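Local coordinates for protein arginyl-tRNA synthetase (Campylobacter jejuni, PDB 3FNR) that catalyses the ATP-dependent attachment of L-arginine to tRNA(Arg), releasing AMP and diphosphate, as a monomeric class I aminoacyl-tRNA synthetase, at residues 403-414 against 432-443. The protein carries 1 engineered substitution. Residues are numbered along the deposited sequence; the frame is centred on the assembly and turned at random.
With SO4 (sulfate ion), chain D.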
loop_
_atom_site.group_PDB
_atom_site.type_symbol
_atom_site.label_atom_id
_atom_site.label_comp_id
_atom_site.label_asym_id
_atom_site.label_seq_id
_atom_site.Cartn_x
_atom_site.Cartn_y
_atom_site.Cartn_z
ATOM N N LEU A 403 11.956 -8.104 -12.211
ATOM C CA LEU A 403 11.833 -9.471 -11.760
ATOM C C LEU A 403 11.353 -10.384 -12.879
ATOM O O LEU A 403 11.856 -11.504 -13.025
ATOM C CB LEU A 403 10.856 -9.501 -10.600
ATOM C CG LEU A 403 11.287 -10.066 -9.251
ATOM C CD1 LEU A 403 12.789 -9.965 -9.001
ATOM C CD2 LEU A 403 10.503 -9.344 -8.185
ATOM N N LYS A 404 10.377 -9.899 -13.650
ATOM C CA LYS A 404 9.879 -10.575 -14.847
ATOM C C LYS A 404 11.002 -10.911 -15.817
ATOM O O LYS A 404 11.144 -12.057 -16.244
ATOM C CB LYS A 404 8.873 -9.686 -15.578
ATOM C CG LYS A 404 7.432 -10.094 -15.425
ATOM C CD LYS A 404 6.555 -9.437 -16.500
ATOM C CE LYS A 404 6.602 -7.906 -16.436
ATOM N NZ LYS A 404 5.709 -7.264 -17.448
ATOM N N ASN A 405 11.789 -9.897 -16.163
ATOM C CA ASN A 405 12.884 -10.061 -17.097
ATOM C C ASN A 405 13.993 -10.950 -16.541
ATOM O O ASN A 405 14.559 -11.759 -17.267
ATOM C CB ASN A 405 13.431 -8.700 -17.518
ATOM C CG ASN A 405 12.412 -7.874 -18.287
ATOM O OD1 ASN A 405 11.628 -8.402 -19.082
ATOM N ND2 ASN A 405 12.425 -6.568 -18.055
ATOM N N LEU A 406 14.284 -10.812 -15.253
ATOM C CA LEU A 406 15.307 -11.636 -14.609
ATOM C C LEU A 406 14.908 -13.111 -14.562
ATOM O O LEU A 406 15.757 -13.991 -14.750
ATOM C CB LEU A 406 15.590 -11.124 -13.201
ATOM C CG LEU A 406 16.622 -11.836 -12.317
ATOM C CD1 LEU A 406 18.016 -11.780 -12.918
ATOM C CD2 LEU A 406 16.631 -11.206 -10.953
ATOM N N ALA A 407 13.625 -13.380 -14.312
ATOM C CA ALA A 407 13.126 -14.760 -14.284
ATOM C C ALA A 407 13.176 -15.371 -15.683
ATOM O O ALA A 407 13.597 -16.515 -15.837
ATOM C CB ALA A 407 11.722 -14.826 -13.739
ATOM N N ALA A 408 12.761 -14.593 -16.686
ATOM C CA ALA A 408 12.773 -15.028 -18.078
ATOM C C ALA A 408 14.188 -15.415 -18.507
ATOM O O ALA A 408 14.404 -16.508 -19.023
ATOM C CB ALA A 408 12.231 -13.930 -18.986
ATOM N N ASN A 409 15.138 -14.512 -18.263
ATOM C CA ASN A 409 16.533 -14.723 -18.606
ATOM C C ASN A 409 17.174 -15.867 -17.843
ATOM O O ASN A 409 17.929 -16.633 -18.435
ATOM C CB ASN A 409 17.325 -13.439 -18.424
ATOM C CG ASN A 409 16.900 -12.371 -19.390
ATOM O OD1 ASN A 409 16.528 -12.659 -20.523
ATOM N ND2 ASN A 409 16.931 -11.127 -18.944
ATOM N N PHE A 410 16.864 -16.002 -16.551
ATOM C CA PHE A 410 17.334 -17.160 -15.791
ATOM C C PHE A 410 16.841 -18.467 -16.394
ATOM O O PHE A 410 17.640 -19.357 -16.668
ATOM C CB PHE A 410 16.922 -17.138 -14.317
ATOM C CG PHE A 410 17.124 -18.469 -13.638
ATOM C CD1 PHE A 410 18.398 -18.886 -13.286
ATOM C CD2 PHE A 410 16.048 -19.324 -13.396
ATOM C CE1 PHE A 410 18.606 -20.129 -12.692
ATOM C CE2 PHE A 410 16.240 -20.566 -12.804
ATOM C CZ PHE A 410 17.517 -20.972 -12.457
ATOM N N HIS A 411 15.524 -18.579 -16.563
ATOM C CA HIS A 411 14.900 -19.790 -17.065
ATOM C C HIS A 411 15.542 -20.217 -18.371
ATOM O O HIS A 411 15.932 -21.371 -18.512
ATOM C CB HIS A 411 13.388 -19.603 -17.245
ATOM C CG HIS A 411 12.606 -19.704 -15.967
ATOM N ND1 HIS A 411 12.644 -20.819 -15.159
ATOM C CD2 HIS A 411 11.752 -18.838 -15.368
ATOM C CE1 HIS A 411 11.853 -20.636 -14.116
ATOM N NE2 HIS A 411 11.301 -19.440 -14.216
ATOM N N LYS A 412 15.677 -19.269 -19.295
ATOM C CA LYS A 412 16.268 -19.522 -20.591
ATOM C C LYS A 412 17.728 -19.969 -20.446
ATOM O O LYS A 412 18.136 -20.950 -21.062
ATOM C CB LYS A 412 16.143 -18.292 -21.490
ATOM C CG LYS A 412 16.390 -18.601 -22.955
ATOM C CD LYS A 412 16.943 -17.406 -23.721
ATOM C CE LYS A 412 17.023 -17.703 -25.221
ATOM N NZ LYS A 412 17.750 -18.971 -25.525
ATOM N N PHE A 413 18.496 -19.285 -19.603
ATOM C CA PHE A 413 19.873 -19.699 -19.335
ATOM C C PHE A 413 19.977 -21.132 -18.811
ATOM O O PHE A 413 20.760 -21.924 -19.333
ATOM C CB PHE A 413 20.575 -18.742 -18.372
ATOM C CG PHE A 413 22.023 -19.081 -18.135
ATOM C CD1 PHE A 413 22.422 -19.749 -16.981
ATOM C CD2 PHE A 413 22.989 -18.738 -19.078
ATOM C CE1 PHE A 413 23.763 -20.067 -16.778
ATOM C CE2 PHE A 413 24.328 -19.042 -18.880
ATOM C CZ PHE A 413 24.721 -19.701 -17.741
ATOM N N TYR A 414 19.197 -21.458 -17.784
ATOM C CA TYR A 414 19.284 -22.775 -17.150
ATOM C C TYR A 414 18.809 -23.912 -18.062
ATOM O O TYR A 414 19.317 -25.026 -17.976
ATOM C CB TYR A 414 18.561 -22.771 -15.801
ATOM C CG TYR A 414 18.639 -24.059 -14.997
ATOM C CD1 TYR A 414 17.549 -24.479 -14.256
ATOM C CD2 TYR A 414 19.797 -24.852 -14.965
ATOM C CE1 TYR A 414 17.582 -25.647 -13.515
ATOM C CE2 TYR A 414 19.835 -26.038 -14.220
ATOM C CZ TYR A 414 18.716 -26.419 -13.496
ATOM O OH TYR A 414 18.698 -27.567 -12.741
ATOM N N PHE A 432 23.820 -18.680 -9.912
ATOM C CA PHE A 432 22.430 -18.966 -9.555
ATOM C C PHE A 432 22.092 -18.446 -8.165
ATOM O O PHE A 432 20.998 -17.922 -7.953
ATOM C CB PHE A 432 22.141 -20.469 -9.644
ATOM C CG PHE A 432 21.993 -20.993 -11.056
ATOM C CD1 PHE A 432 21.393 -22.225 -11.275
ATOM C CD2 PHE A 432 22.440 -20.264 -12.160
ATOM C CE1 PHE A 432 21.254 -22.730 -12.556
ATOM C CE2 PHE A 432 22.312 -20.764 -13.452
ATOM C CZ PHE A 432 21.716 -21.996 -13.650
ATOM N N SER A 433 23.045 -18.559 -7.236
ATOM C CA SER A 433 22.837 -18.132 -5.851
ATOM C C SER A 433 22.607 -16.635 -5.781
ATOM O O SER A 433 21.857 -16.152 -4.934
ATOM C CB SER A 433 24.013 -18.522 -4.959
ATOM O OG SER A 433 25.126 -17.684 -5.191
ATOM N N LEU A 434 23.235 -15.913 -6.702
ATOM C CA LEU A 434 23.054 -14.480 -6.794
ATOM C C LEU A 434 21.710 -14.086 -7.425
ATOM O O LEU A 434 21.092 -13.110 -7.002
ATOM C CB LEU A 434 24.219 -13.874 -7.558
ATOM C CG LEU A 434 24.401 -12.368 -7.459
ATOM C CD1 LEU A 434 24.725 -11.927 -6.033
ATOM C CD2 LEU A 434 25.509 -12.022 -8.388
ATOM N N VAL A 435 21.269 -14.842 -8.429
ATOM C CA VAL A 435 19.938 -14.665 -9.034
ATOM C C VAL A 435 18.833 -14.927 -8.001
ATOM O O VAL A 435 17.892 -14.146 -7.875
ATOM C CB VAL A 435 19.748 -15.569 -10.283
ATOM C CG1 VAL A 435 18.356 -15.409 -10.890
ATOM C CG2 VAL A 435 20.822 -15.257 -11.339
ATOM N N ALA A 436 18.974 -16.013 -7.246
ATOM C CA ALA A 436 18.045 -16.331 -6.170
ATOM C C ALA A 436 17.963 -15.194 -5.146
ATOM O O ALA A 436 16.882 -14.891 -4.642
ATOM C CB ALA A 436 18.442 -17.637 -5.491
ATOM N N LEU A 437 19.102 -14.557 -4.877
ATOM C CA LEU A 437 19.184 -13.484 -3.895
ATOM C C LEU A 437 18.473 -12.213 -4.357
ATOM O O LEU A 437 17.777 -11.581 -3.564
ATOM C CB LEU A 437 20.644 -13.196 -3.524
ATOM C CG LEU A 437 20.942 -12.068 -2.522
ATOM C CD1 LEU A 437 20.291 -12.315 -1.156
ATOM C CD2 LEU A 437 22.431 -11.840 -2.390
ATOM N N SER A 438 18.637 -11.859 -5.633
ATOM C CA SER A 438 17.929 -10.726 -6.231
ATOM C C SER A 438 16.419 -10.946 -6.270
ATOM O O SER A 438 15.654 -10.014 -6.027
ATOM C CB SER A 438 18.444 -10.456 -7.638
ATOM O OG SER A 438 19.802 -10.057 -7.589
ATOM N N ILE A 439 15.998 -12.175 -6.564
ATOM C CA ILE A 439 14.575 -12.506 -6.607
ATOM C C ILE A 439 13.976 -12.322 -5.211
ATOM O O ILE A 439 12.984 -11.591 -5.042
ATOM C CB ILE A 439 14.333 -13.930 -7.180
ATOM C CG1 ILE A 439 14.561 -13.921 -8.693
ATOM C CG2 ILE A 439 12.923 -14.430 -6.868
ATOM C CD1 ILE A 439 14.570 -15.280 -9.338
ATOM N N LYS A 440 14.635 -12.926 -4.224
ATOM C CA LYS A 440 14.226 -12.878 -2.820
ATOM C C LYS A 440 14.183 -11.453 -2.263
ATOM O O LYS A 440 13.192 -11.057 -1.647
ATOM C CB LYS A 440 15.165 -13.751 -1.977
ATOM C CG LYS A 440 14.861 -13.742 -0.493
ATOM C CD LYS A 440 15.274 -15.049 0.148
ATOM C CE LYS A 440 16.557 -14.911 0.923
ATOM N NZ LYS A 440 16.252 -14.458 2.304
ATOM N N THR A 441 15.260 -10.700 -2.477
ATOM C CA THR A 441 15.337 -9.307 -2.063
ATOM C C THR A 441 14.186 -8.477 -2.649
ATOM O O THR A 441 13.379 -7.940 -1.896
ATOM C CB THR A 441 16.707 -8.691 -2.419
ATOM O OG1 THR A 441 17.746 -9.459 -1.788
ATOM C CG2 THR A 441 16.796 -7.232 -1.963
ATOM N N ALA A 442 14.095 -8.412 -3.977
ATOM C CA ALA A 442 13.081 -7.595 -4.645
ATOM C C ALA A 442 11.662 -7.996 -4.242
ATOM O O ALA A 442 10.834 -7.124 -3.933
ATOM C CB ALA A 442 13.244 -7.665 -6.148
ATOM N N PHE A 443 11.401 -9.306 -4.238
ATOM C CA PHE A 443 10.118 -9.857 -3.786
ATOM C C PHE A 443 9.756 -9.430 -2.366
ATOM O O PHE A 443 8.607 -9.098 -2.109
ATOM C CB PHE A 443 10.110 -11.386 -3.850
ATOM C CG PHE A 443 9.262 -11.962 -4.954
ATOM C CD1 PHE A 443 9.270 -13.331 -5.195
ATOM C CD2 PHE A 443 8.454 -11.152 -5.746
ATOM C CE1 PHE A 443 8.487 -13.884 -6.200
ATOM C CE2 PHE A 443 7.673 -11.693 -6.754
ATOM C CZ PHE A 443 7.683 -13.060 -6.983
HETATM S S SO4 D . 21.165 -29.893 -14.473
HETATM O O1 SO4 D . 22.312 -29.963 -13.585
HETATM O O2 SO4 D . 19.982 -29.584 -13.678
HETATM O O3 SO4 D . 21.372 -28.873 -15.492
HETATM O O4 SO4 D . 20.999 -31.174 -15.144
#
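Phe432 inserts its ring among Phe410, Phe413 and Tyr414, a worked example of how one aromatic can join two antiparallel helices, here with axes 10.7 Å apart and N-to-C directions at 156°. Its CB leaves the helix beside the other segment, and chi1 of -75°, with CG anti to the carbonyl carbon, swings the ring across. CE1 of Phe410 stands over the centre of the Phe432 ring, 3.5 Å above its plane, and so meets the ring carbons almost evenly, in an edge-to-face pair with planes at 77°. Farther out, the CE1 edge of Phe432 lies over one face of Tyr414, 3.5 Å from Tyr414 CD2, an offset edge-to-face pair; CZ, the tip, rests against CD2 and CB of Tyr414. Along the same rim, CE2 of Phe432 meets CD1 of Phe413 at 3.7 Å, near the plane of both rings. The Phe432 ring thus presents a face to one partner and its rim to two others.

Beyond this cluster the packing turns aliphatic. CG1 of Val435 touches both CB of Phe410 and CD1 of Leu406, while CD2 of Leu406 reaches CB of Ser438. Leu403 forks at the far end: CD1 lies 3.7 Å from CB of Ala442, and CD2 is 3.7 Å from CD2 of Phe443.

The OH of Tyr414 donates to O2 of a sulfate ion, probably from the crystallisation liquor. Both helices belong to the DALR anticodon-binding domain; helix 336-353 packs on Phe410, Tyr414 and Phe443, helix 371-381 touches Leu406, and Ala380 O takes a hydrogen bond from Ser438 OG. Helix 5-17 adjoins Leu434.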